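Local coordinates for protein valine-pyruvate aminotransferase (PDB 3G7Q) that probably catalyses the pyridoxal-phosphate-dependent transfer of an amino group between L-valine and pyruvate, contributing to alanine biosynthesis, at residues A[32-37]-A[399-404]; A[112-117]-A[241-246]; A[156-161]-A[343-348]; A[227-232]-A[390-395]. One frame throughout, in Å; residues are numbered along the deposited sequence.

Overall arrangement
From the N terminus, the chain enters contact 1 at strand 34-35 and returns to it only on the C-terminal helix 396-416, closing the longest loop, in which the other three nest. Contact 2 joins helix 107-118 to strand 242-247 of the seven-stranded sheet. Contact 3 links strand 157-161 with strand 341-345 in the six-stranded sheet, and contact 4 brings the loop after strand 216-219 to the end of strand 387-391. Contacts 2, 3 and 4 cross one another along the chain. Contacts 1 and 4 touch through a probable backbone hydrogen bond from N391 N to L36 O, whereas contacts 1 and 2 lie on opposite sides of the chain's centre, their centres about 35 Å apart.

Contact 1: residues A[32-37]-A[399-404]; sequences GAIMLG and IEAGVK
I34 of strand 34-35 and L36 just after it reach onto segment 399-404 of helix 396-416, where they meet A401, G402 and I399. The end of I34 meets the helix at A401 and G402: its CD1 sits 3.7 Å from A401 CB and 3.8 Å from G402 N, while the second branch, CG2, stands 4.0 Å from G402 CA. With chi2 at 160° the CD1 methyl of I34 is carried outward along the side chain, over the backbone of the helix. G402 has no side chain, and here the two backbones draw nearest, with 6.2 Å between the CA atoms of I34 and G402. Farther along, L36 CD2 meets I399 CD1 at 3.8 Å, the two side chains crossing at a slant. I399 leaves its backbone away from the strand, but its second torsion (chi2 -69°) folds CD1 back to meet the leucine.

Outside this first layer, strand 34-35 is held by backbone bonds to the parallel strand 365-366, and L36 is also bonded to N391. The helix rests on helix 299-325: I399 packs on T318 and I321, and E400 forms a salt bridge with R324 and a hydrogen bond with Y325. The N-terminal segment is thereby joined to the C-terminal part of the chain, as in the small domain of class I aminotransferases. No hydrogen bond crosses between the two segments, so cohesion rests on methyl contacts, with I34 fitting over the bare backbone at G402 and L36 against I399, while backbone bonds hold the strand and the E400 side chain secures the helix.

Contact 2: residues A[112-117]-A[241-246]; sequences FYLFNL and NIILCM
L114, on helix 107-118, faces I243 of strand 242-247 with 9.1 Å between their CA atoms, a helix lying against the face of a sheet. L114 spans the gap with its two methyl groups, which divide the work. CD1 of L114 settles between I243 CG2 and C245 SG, at 3.9 Å from each, and CD2 of L114 leans on the isoleucine, 4.0 Å from I243 CG2 with I243 CD1 close behind. The two side chains run antiparallel, overlapping along their flanks. Being two apart on the strand, I243 and C245 present their side chains on the same face, and chi1 of -59° leaves C245 SG anti to the carbonyl carbon, where it meets L114 CD1. V217 of the neighbouring strand 216-219 touches both L114 and I243 and completes this apolar patch.

The far side of the helix carries a polar feature: N116 ND2 donates to F112 O (2.7 Å), approaching from above the carbonyl plane, while N116 N reaches the same oxygen from the opposite face. N116 ND2 also lies 3.2 Å above the plane of the F112 ring, over its centre.

The seven-stranded mixed sheet is that of the large domain in fold-type I aminotransferases. With carbon and sulfur alone meeting across the interface, the helix is held to the sheet by buried apolar contact, and N116 ND2 finds its acceptor within the helix, on the side turned from the strand.

Contact 3: residues A[156-161]-A[343-348]; sequences PNIELL and WLWFKD
W345 takes chi1 173°, which sets its CG anti to the backbone N and sends the indole toward strand 157-161, where I158, with chi1 -66° and an extended chi2, holds both CG2 and CD1 up to meet it. The benzene end of the indole does the touching: I158 CG2 lies 3.9 Å from W345 CZ3, and I158 CD1 4.0 Å from W345 CH2. The L160 and W345 side chains cross at about a right angle, L160 CD2 lying 4.1 Å from W345 CZ3. The touching carbons of I158 and L160 meet the ring obliquely.

Two strands, 165-169 and 332-334, separate these segments in the six-stranded sheet, so the side chains bridge 11.4 Å between the CA atoms of I158 and W345. F166 and H383 each meet W345 edge to face, K347 CB lies over one face of its ring, toward the rim, and W345 NE1 donates to Q386 OE1, which also accepts from D348 N. K347 NZ forms a salt bridge with D348 OD2 (3.0 Å).

The indole has its polar end satisfied by Q386 and its hydrocarbon end turned to I158 and L160, so apolar contact alone joins the outermost strand to the interior strand 341-345.

Contact 4: residues A[227-232]-A[390-395]; sequences PGIIFS and MNYVPE
In this class I aminotransferase fold, the loop between strands 216-219 and 242-247 meets the turn at the end of strand 387-391, and here F231 and I229 confront Y392. The phenol oxygen carries the contact. Y392 OH approaches the edge of the F231 ring, in the plane of that ring, at 3.5 Å from CZ and 3.6 Å from CE2 of F231. I229 lies more loosely alongside, its CG2 4.3 Å from Y392 OH. F231 and Y392 point at each other across the gap, and Y392 has its CG between the backbone N and the carbonyl carbon (chi1 66°), which turns the ring out toward the loop.

The phenol OH makes its hydrogen bond to A339 O. A339 is also tied by backbone bonding to I229, and E337 to F231, so the same stretch of chain positions both sides of the contact. Y311 of helix 299-325 touches I229 and Y392. A molecule of 1,2-ethanediol, probably from the crystallisation liquor, sits about 4 Å from the F231 side chain.

Each backbone makes a tight turn of its own. In the loop, I229 is the centre of an inverse gamma turn, closed by a weak I230 N to G228 O bond. On the other side, N391, closing the strand, starts an Asx turn, and its ND2 reaches G38 O and N40 O. Within that turn V393 N donates in the plane of the N391 side-chain carbonyl, 2.8 Å from N to OD1, with an N-H...O angle of 158°.

Contact 1: residues A[32-37]-A[399-404]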
# COMPACT_ATOMS: atom_id res chain seq x y z
N GLY A 32 -6.28 -27.75 -15.14
CA GLY A 32 -5.93 -27.27 -16.49
C GLY A 32 -6.80 -26.13 -17.02
O GLY A 32 -7.14 -26.10 -18.21
N ALA A 33 -7.15 -25.18 -16.15
CA ALA A 33 -7.96 -24.02 -16.54
C ALA A 33 -7.22 -23.13 -17.52
O ALA A 33 -5.98 -23.00 -17.46
CB ALA A 33 -8.35 -23.21 -15.32
N ILE A 34 -7.96 -22.50 -18.42
CA ILE A 34 -7.39 -21.57 -19.40
C ILE A 34 -7.78 -20.20 -18.85
O ILE A 34 -8.92 -19.74 -19.01
CB ILE A 34 -7.91 -21.85 -20.80
CG1 ILE A 34 -7.48 -23.27 -21.21
CG2 ILE A 34 -7.38 -20.80 -21.77
CD1 ILE A 34 -8.28 -23.85 -22.33
N MSE A 35 -6.84 -19.55 -18.16
CA MSE A 35 -7.10 -18.28 -17.48
C MSE A 35 -6.64 -17.08 -18.32
O MSE A 35 -5.48 -16.67 -18.25
CB MSE A 35 -6.42 -18.28 -16.10
CG MSE A 35 -6.41 -16.92 -15.37
SE MSE A 35 -8.15 -16.07 -15.22
CE MSE A 35 -7.61 -14.59 -14.10
N LEU A 36 -7.57 -16.50 -19.07
CA LEU A 36 -7.31 -15.35 -19.96
C LEU A 36 -7.90 -14.06 -19.45
O LEU A 36 -7.87 -13.05 -20.16
CB LEU A 36 -7.85 -15.67 -21.36
CG LEU A 36 -7.31 -16.97 -21.99
CD1 LEU A 36 -7.91 -17.21 -23.36
CD2 LEU A 36 -5.77 -16.99 -22.09
N GLY A 37 -8.39 -14.08 -18.22
CA GLY A 37 -9.05 -12.94 -17.60
C GLY A 37 -8.24 -12.07 -16.66
O GLY A 37 -8.79 -11.16 -16.05
N ILE A 399 -3.72 -20.29 -25.43
CA ILE A 399 -4.52 -19.34 -26.22
C ILE A 399 -5.35 -20.09 -27.23
O ILE A 399 -6.58 -19.91 -27.29
CB ILE A 399 -3.65 -18.31 -26.95
CG1 ILE A 399 -2.91 -17.38 -25.96
CG2 ILE A 399 -4.51 -17.48 -27.90
CD1 ILE A 399 -3.76 -16.44 -25.21
N GLU A 400 -4.73 -21.00 -27.99
CA GLU A 400 -5.48 -21.68 -29.01
C GLU A 400 -6.58 -22.57 -28.45
O GLU A 400 -7.67 -22.62 -29.02
CB GLU A 400 -4.57 -22.50 -29.90
CG GLU A 400 -5.40 -23.15 -30.99
CD GLU A 400 -4.65 -23.49 -32.22
OE1 GLU A 400 -3.45 -23.16 -32.31
OE2 GLU A 400 -5.29 -24.07 -33.11
N ALA A 401 -6.30 -23.27 -27.35
CA ALA A 401 -7.32 -24.11 -26.73
C ALA A 401 -8.50 -23.25 -26.26
O ALA A 401 -9.66 -23.66 -26.41
CB ALA A 401 -6.73 -24.91 -25.56
N GLY A 402 -8.22 -22.08 -25.69
CA GLY A 402 -9.28 -21.15 -25.24
C GLY A 402 -10.10 -20.60 -26.40
O GLY A 402 -11.35 -20.52 -26.34
N VAL A 403 -9.42 -20.20 -27.46
CA VAL A 403 -10.05 -19.64 -28.66
C VAL A 403 -10.92 -20.68 -29.35
O VAL A 403 -12.03 -20.37 -29.80
CB VAL A 403 -8.99 -19.02 -29.63
CG1 VAL A 403 -9.57 -18.75 -31.02
CG2 VAL A 403 -8.40 -17.73 -29.00
N LYS A 404 -10.45 -21.92 -29.42
CA LYS A 404 -11.23 -22.98 -30.03
C LYS A 404 -12.57 -23.14 -29.29
O LYS A 404 -13.63 -23.26 -29.92
CB LYS A 404 -10.44 -24.29 -30.01
CG LYS A 404 -11.19 -25.49 -30.60
CD LYS A 404 -10.32 -26.73 -30.63
CE LYS A 404 -11.07 -27.92 -31.20
NZ LYS A 404 -10.15 -29.08 -31.30

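Contact 2: residues A[112-117]-A[241-246]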
# COMPACT_ATOMS: atom_id res chain seq x y z
N PHE A 112 -7.02 5.94 -5.95
CA PHE A 112 -7.75 6.13 -4.73
C PHE A 112 -7.45 7.50 -4.14
O PHE A 112 -8.35 8.21 -3.69
CB PHE A 112 -7.42 5.02 -3.71
CG PHE A 112 -8.18 5.14 -2.44
CD1 PHE A 112 -9.52 4.80 -2.38
CD2 PHE A 112 -7.56 5.61 -1.29
CE1 PHE A 112 -10.24 4.92 -1.20
CE2 PHE A 112 -8.26 5.73 -0.12
CZ PHE A 112 -9.59 5.39 -0.07
N TYR A 113 -6.17 7.89 -4.12
CA TYR A 113 -5.82 9.22 -3.63
C TYR A 113 -6.41 10.32 -4.52
O TYR A 113 -7.00 11.28 -4.03
CB TYR A 113 -4.30 9.44 -3.53
CG TYR A 113 -3.61 8.55 -2.52
CD1 TYR A 113 -4.05 8.50 -1.20
CD2 TYR A 113 -2.49 7.81 -2.86
CE1 TYR A 113 -3.42 7.69 -0.26
CE2 TYR A 113 -1.84 7.00 -1.93
CZ TYR A 113 -2.32 6.94 -0.63
OH TYR A 113 -1.69 6.14 0.30
N LEU A 114 -6.25 10.18 -5.83
CA LEU A 114 -6.73 11.22 -6.74
C LEU A 114 -8.23 11.39 -6.63
O LEU A 114 -8.71 12.52 -6.50
CB LEU A 114 -6.29 10.92 -8.18
CG LEU A 114 -4.76 10.89 -8.38
CD1 LEU A 114 -4.43 10.42 -9.80
CD2 LEU A 114 -4.14 12.24 -8.05
N PHE A 115 -8.97 10.28 -6.62
CA PHE A 115 -10.44 10.34 -6.50
C PHE A 115 -10.83 11.06 -5.22
O PHE A 115 -11.71 11.92 -5.23
CB PHE A 115 -11.09 8.94 -6.57
CG PHE A 115 -10.80 8.16 -7.86
CD1 PHE A 115 -10.52 8.80 -9.06
CD2 PHE A 115 -10.88 6.77 -7.86
CE1 PHE A 115 -10.27 8.07 -10.23
CE2 PHE A 115 -10.65 6.05 -9.02
CZ PHE A 115 -10.35 6.70 -10.21
N ASN A 116 -10.16 10.74 -4.12
CA ASN A 116 -10.40 11.43 -2.86
C ASN A 116 -10.04 12.90 -2.88
O ASN A 116 -10.69 13.71 -2.22
CB ASN A 116 -9.64 10.77 -1.71
CG ASN A 116 -10.37 9.57 -1.17
OD1 ASN A 116 -11.35 9.72 -0.44
ND2 ASN A 116 -9.89 8.37 -1.50
N LEU A 117 -9.00 13.26 -3.62
CA LEU A 117 -8.54 14.64 -3.66
C LEU A 117 -9.42 15.54 -4.54
O LEU A 117 -9.65 16.70 -4.20
CB LEU A 117 -7.09 14.66 -4.16
CG LEU A 117 -6.24 15.91 -4.02
CD1 LEU A 117 -6.05 16.27 -2.56
CD2 LEU A 117 -4.89 15.71 -4.70
N ASN A 241 -1.09 21.05 -15.53
CA ASN A 241 -2.48 20.64 -15.28
C ASN A 241 -2.70 19.16 -15.56
O ASN A 241 -3.84 18.68 -15.58
CB ASN A 241 -3.46 21.46 -16.11
CG ASN A 241 -4.88 21.38 -15.58
OD1 ASN A 241 -5.10 21.51 -14.39
ND2 ASN A 241 -5.86 21.19 -16.46
N ILE A 242 -1.62 18.43 -15.84
CA ILE A 242 -1.73 17.00 -16.10
C ILE A 242 -1.18 16.22 -14.91
O ILE A 242 -0.20 16.61 -14.29
CB ILE A 242 -1.04 16.61 -17.40
CG1 ILE A 242 -1.84 17.17 -18.57
CG2 ILE A 242 -0.94 15.07 -17.51
CD1 ILE A 242 -1.27 16.92 -19.87
N ILE A 243 -1.87 15.14 -14.58
CA ILE A 243 -1.43 14.22 -13.53
C ILE A 243 -1.15 12.92 -14.28
O ILE A 243 -2.06 12.33 -14.84
CB ILE A 243 -2.49 14.01 -12.44
CG1 ILE A 243 -2.90 15.36 -11.79
CG2 ILE A 243 -1.95 13.06 -11.34
CD1 ILE A 243 -4.07 15.22 -10.82
N LEU A 244 0.10 12.47 -14.25
CA LEU A 244 0.54 11.30 -15.00
C LEU A 244 0.90 10.15 -14.07
O LEU A 244 1.80 10.33 -13.24
CB LEU A 244 1.73 11.74 -15.86
CG LEU A 244 2.49 10.79 -16.77
CD1 LEU A 244 1.53 10.08 -17.68
CD2 LEU A 244 3.53 11.61 -17.57
N CYS A 245 0.25 8.99 -14.22
CA CYS A 245 0.50 7.84 -13.35
C CYS A 245 1.32 6.81 -14.12
O CYS A 245 0.95 6.44 -15.23
CB CYS A 245 -0.79 7.21 -12.88
SG CYS A 245 -1.80 8.41 -11.95
N MSE A 246 2.42 6.38 -13.51
CA MSE A 246 3.30 5.38 -14.10
C MSE A 246 3.48 4.26 -13.08
O MSE A 246 3.12 4.40 -11.92
CB MSE A 246 4.64 6.01 -14.52
CG MSE A 246 4.48 7.13 -15.56
SE MSE A 246 6.22 7.81 -16.07
CE MSE A 246 6.47 6.17 -17.62

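Contact 3: residues A[156-161]-A[343-348]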
# COMPACT_ATOMS: atom_id res chain seq x y z
N PRO A 156 -18.43 6.10 -26.20
CA PRO A 156 -17.56 6.48 -27.29
C PRO A 156 -18.19 6.29 -28.68
O PRO A 156 -19.18 5.54 -28.84
CB PRO A 156 -16.41 5.49 -27.13
CG PRO A 156 -17.09 4.24 -26.71
CD PRO A 156 -18.14 4.74 -25.73
N ASN A 157 -17.65 6.97 -29.68
CA ASN A 157 -18.00 6.67 -31.06
C ASN A 157 -17.18 5.45 -31.46
O ASN A 157 -16.15 5.17 -30.84
CB ASN A 157 -17.65 7.82 -32.00
CG ASN A 157 -18.59 9.01 -31.86
OD1 ASN A 157 -19.74 8.86 -31.49
ND2 ASN A 157 -18.09 10.18 -32.21
N ILE A 158 -17.62 4.73 -32.49
CA ILE A 158 -16.91 3.55 -32.98
C ILE A 158 -16.51 3.76 -34.44
O ILE A 158 -17.34 4.13 -35.25
CB ILE A 158 -17.79 2.32 -32.89
CG1 ILE A 158 -18.07 2.00 -31.42
CG2 ILE A 158 -17.14 1.11 -33.61
CD1 ILE A 158 -19.11 0.89 -31.21
N GLU A 159 -15.24 3.55 -34.75
CA GLU A 159 -14.73 3.60 -36.11
C GLU A 159 -14.41 2.17 -36.53
O GLU A 159 -13.59 1.53 -35.87
CB GLU A 159 -13.45 4.41 -36.15
CG GLU A 159 -12.74 4.42 -37.51
CD GLU A 159 -11.40 5.13 -37.52
OE1 GLU A 159 -10.73 5.27 -36.46
OE2 GLU A 159 -10.99 5.51 -38.64
N LEU A 160 -15.05 1.65 -37.57
CA LEU A 160 -14.71 0.29 -38.06
C LEU A 160 -13.43 0.39 -38.87
O LEU A 160 -13.24 1.36 -39.61
CB LEU A 160 -15.85 -0.30 -38.88
CG LEU A 160 -17.17 -0.50 -38.12
CD1 LEU A 160 -18.30 -0.95 -39.06
CD2 LEU A 160 -16.97 -1.49 -36.95
N LEU A 161 -12.56 -0.59 -38.71
CA LEU A 161 -11.27 -0.62 -39.37
C LEU A 161 -11.08 -1.93 -40.16
O LEU A 161 -11.83 -2.89 -39.99
CB LEU A 161 -10.17 -0.47 -38.34
CG LEU A 161 -10.14 0.86 -37.60
CD1 LEU A 161 -9.14 0.74 -36.43
CD2 LEU A 161 -9.81 2.03 -38.57
N TRP A 343 -9.50 -6.85 -26.83
CA TRP A 343 -10.90 -6.54 -26.55
C TRP A 343 -11.70 -7.04 -27.73
O TRP A 343 -11.55 -6.54 -28.88
CB TRP A 343 -11.06 -5.05 -26.34
CG TRP A 343 -12.42 -4.51 -26.07
CD1 TRP A 343 -13.22 -3.81 -26.91
CD2 TRP A 343 -13.10 -4.52 -24.80
NE1 TRP A 343 -14.35 -3.42 -26.27
CE2 TRP A 343 -14.30 -3.83 -24.97
CE3 TRP A 343 -12.80 -5.07 -23.54
CZ2 TRP A 343 -15.23 -3.65 -23.94
CZ3 TRP A 343 -13.71 -4.88 -22.50
CH2 TRP A 343 -14.91 -4.18 -22.71
N LEU A 344 -12.55 -8.02 -27.43
CA LEU A 344 -13.33 -8.72 -28.44
C LEU A 344 -14.78 -8.26 -28.41
O LEU A 344 -15.41 -8.31 -27.36
CB LEU A 344 -13.29 -10.22 -28.20
CG LEU A 344 -11.87 -10.82 -27.99
CD1 LEU A 344 -11.94 -12.34 -27.73
CD2 LEU A 344 -10.92 -10.46 -29.14
N TRP A 345 -15.27 -7.83 -29.57
CA TRP A 345 -16.65 -7.40 -29.75
C TRP A 345 -17.34 -8.41 -30.67
O TRP A 345 -17.07 -8.45 -31.86
CB TRP A 345 -16.71 -5.99 -30.31
CG TRP A 345 -18.07 -5.50 -30.69
CD1 TRP A 345 -19.28 -5.89 -30.18
CD2 TRP A 345 -18.36 -4.43 -31.61
NE1 TRP A 345 -20.31 -5.18 -30.78
CE2 TRP A 345 -19.77 -4.28 -31.65
CE3 TRP A 345 -17.57 -3.60 -32.41
CZ2 TRP A 345 -20.39 -3.33 -32.46
CZ3 TRP A 345 -18.22 -2.66 -33.24
CH2 TRP A 345 -19.61 -2.56 -33.26
N PHE A 346 -18.23 -9.22 -30.08
CA PHE A 346 -18.98 -10.26 -30.79
C PHE A 346 -20.19 -9.54 -31.33
O PHE A 346 -21.27 -9.55 -30.74
CB PHE A 346 -19.30 -11.42 -29.84
CG PHE A 346 -18.07 -11.97 -29.15
CD1 PHE A 346 -17.04 -12.54 -29.89
CD2 PHE A 346 -17.93 -11.88 -27.77
CE1 PHE A 346 -15.93 -13.04 -29.26
CE2 PHE A 346 -16.80 -12.39 -27.15
CZ PHE A 346 -15.80 -12.96 -27.88
N LYS A 347 -20.00 -8.87 -32.46
CA LYS A 347 -21.02 -7.91 -32.92
C LYS A 347 -22.38 -8.56 -33.13
O LYS A 347 -22.49 -9.58 -33.78
CB LYS A 347 -20.57 -7.13 -34.17
CG LYS A 347 -21.58 -6.06 -34.64
CD LYS A 347 -21.00 -5.06 -35.67
CE LYS A 347 -22.03 -3.97 -36.02
NZ LYS A 347 -23.21 -4.55 -36.71
N ASP A 348 -23.39 -7.98 -32.49
CA ASP A 348 -24.78 -8.46 -32.55
C ASP A 348 -24.96 -9.89 -31.98
O ASP A 348 -25.94 -10.56 -32.31
CB ASP A 348 -25.35 -8.36 -33.98
CG ASP A 348 -25.27 -6.96 -34.54
OD1 ASP A 348 -25.49 -5.98 -33.79
OD2 ASP A 348 -24.97 -6.83 -35.73

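Contact 4: residues A[227-232]-A[390-395]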
# COMPACT_ATOMS: atom_id res chain seq x y z
N PRO A 227 6.71 1.01 -19.33
CA PRO A 227 7.41 -0.11 -19.97
C PRO A 227 7.42 -0.14 -21.49
O PRO A 227 8.05 -1.02 -22.08
CB PRO A 227 6.64 -1.31 -19.42
CG PRO A 227 5.24 -0.81 -19.37
CD PRO A 227 5.37 0.62 -18.88
N GLY A 228 6.78 0.82 -22.13
CA GLY A 228 6.86 0.92 -23.59
C GLY A 228 6.07 -0.11 -24.37
O GLY A 228 6.39 -0.40 -25.50
N ILE A 229 5.01 -0.63 -23.77
CA ILE A 229 4.14 -1.61 -24.44
C ILE A 229 3.08 -0.83 -25.25
O ILE A 229 1.87 -0.80 -24.90
CB ILE A 229 3.51 -2.59 -23.44
CG1 ILE A 229 4.56 -3.24 -22.52
CG2 ILE A 229 2.72 -3.72 -24.24
CD1 ILE A 229 4.06 -4.00 -21.33
N ILE A 230 3.56 -0.22 -26.31
CA ILE A 230 2.76 0.60 -27.21
C ILE A 230 3.22 0.35 -28.62
O ILE A 230 4.43 0.36 -28.91
CB ILE A 230 2.83 2.10 -26.78
CG1 ILE A 230 1.90 2.94 -27.65
CG2 ILE A 230 4.30 2.60 -26.83
CD1 ILE A 230 1.68 4.35 -27.11
N PHE A 231 2.25 0.14 -29.51
CA PHE A 231 2.50 -0.22 -30.89
C PHE A 231 2.02 0.83 -31.90
O PHE A 231 1.94 0.57 -33.11
CB PHE A 231 1.81 -1.55 -31.19
CG PHE A 231 1.93 -2.57 -30.06
CD1 PHE A 231 3.17 -2.92 -29.54
CD2 PHE A 231 0.81 -3.21 -29.55
CE1 PHE A 231 3.28 -3.83 -28.54
CE2 PHE A 231 0.92 -4.11 -28.55
CZ PHE A 231 2.13 -4.41 -28.02
N SER A 232 1.60 1.98 -31.42
CA SER A 232 1.10 3.00 -32.28
C SER A 232 1.80 4.28 -31.96
O SER A 232 2.51 4.36 -30.95
CB SER A 232 -0.39 3.20 -32.02
OG SER A 232 -0.52 3.60 -30.66
N MSE A 390 -9.68 -10.28 -23.01
CA MSE A 390 -8.74 -11.37 -22.79
C MSE A 390 -7.32 -10.82 -22.71
O MSE A 390 -7.03 -9.72 -23.21
CB MSE A 390 -8.81 -12.42 -23.90
CG MSE A 390 -8.52 -11.91 -25.28
SE MSE A 390 -8.27 -13.49 -26.49
CE MSE A 390 -6.49 -13.95 -26.04
N ASN A 391 -6.44 -11.60 -22.09
CA ASN A 391 -5.01 -11.29 -21.94
C ASN A 391 -4.30 -12.14 -22.98
O ASN A 391 -4.52 -13.36 -23.02
CB ASN A 391 -4.57 -11.62 -20.52
CG ASN A 391 -3.12 -11.26 -20.25
OD1 ASN A 391 -2.25 -11.51 -21.09
ND2 ASN A 391 -2.85 -10.70 -19.05
N TYR A 392 -3.51 -11.53 -23.87
CA TYR A 392 -2.83 -12.30 -24.96
C TYR A 392 -1.44 -12.84 -24.62
O TYR A 392 -0.76 -13.41 -25.48
CB TYR A 392 -2.77 -11.46 -26.26
CG TYR A 392 -1.91 -10.21 -26.22
CD1 TYR A 392 -0.52 -10.30 -26.37
CD2 TYR A 392 -2.48 -8.96 -26.07
CE1 TYR A 392 0.27 -9.18 -26.33
CE2 TYR A 392 -1.69 -7.82 -26.08
CZ TYR A 392 -0.32 -7.94 -26.19
OH TYR A 392 0.47 -6.81 -26.16
N VAL A 393 -1.03 -12.67 -23.38
CA VAL A 393 0.29 -13.12 -22.89
C VAL A 393 0.49 -14.62 -22.65
O VAL A 393 1.61 -15.11 -22.86
CB VAL A 393 0.63 -12.41 -21.54
CG1 VAL A 393 1.74 -13.11 -20.80
CG2 VAL A 393 0.93 -10.97 -21.78
N PRO A 394 -0.54 -15.36 -22.19
CA PRO A 394 -0.30 -16.80 -21.94
C PRO A 394 0.24 -17.57 -23.15
O PRO A 394 0.14 -17.13 -24.29
CB PRO A 394 -1.69 -17.30 -21.54
CG PRO A 394 -2.34 -16.12 -20.96
CD PRO A 394 -1.91 -14.99 -21.85
N GLU A 395 0.80 -18.75 -22.89
CA GLU A 395 1.42 -19.51 -23.98
C GLU A 395 0.41 -19.82 -25.09
O GLU A 395 -0.77 -20.07 -24.81
CB GLU A 395 2.10 -20.78 -23.48
CG GLU A 395 3.30 -20.52 -22.53
CD GLU A 395 4.36 -19.61 -23.16
OE1 GLU A 395 4.70 -19.77 -24.34
OE2 GLU A 395 4.85 -18.71 -22.45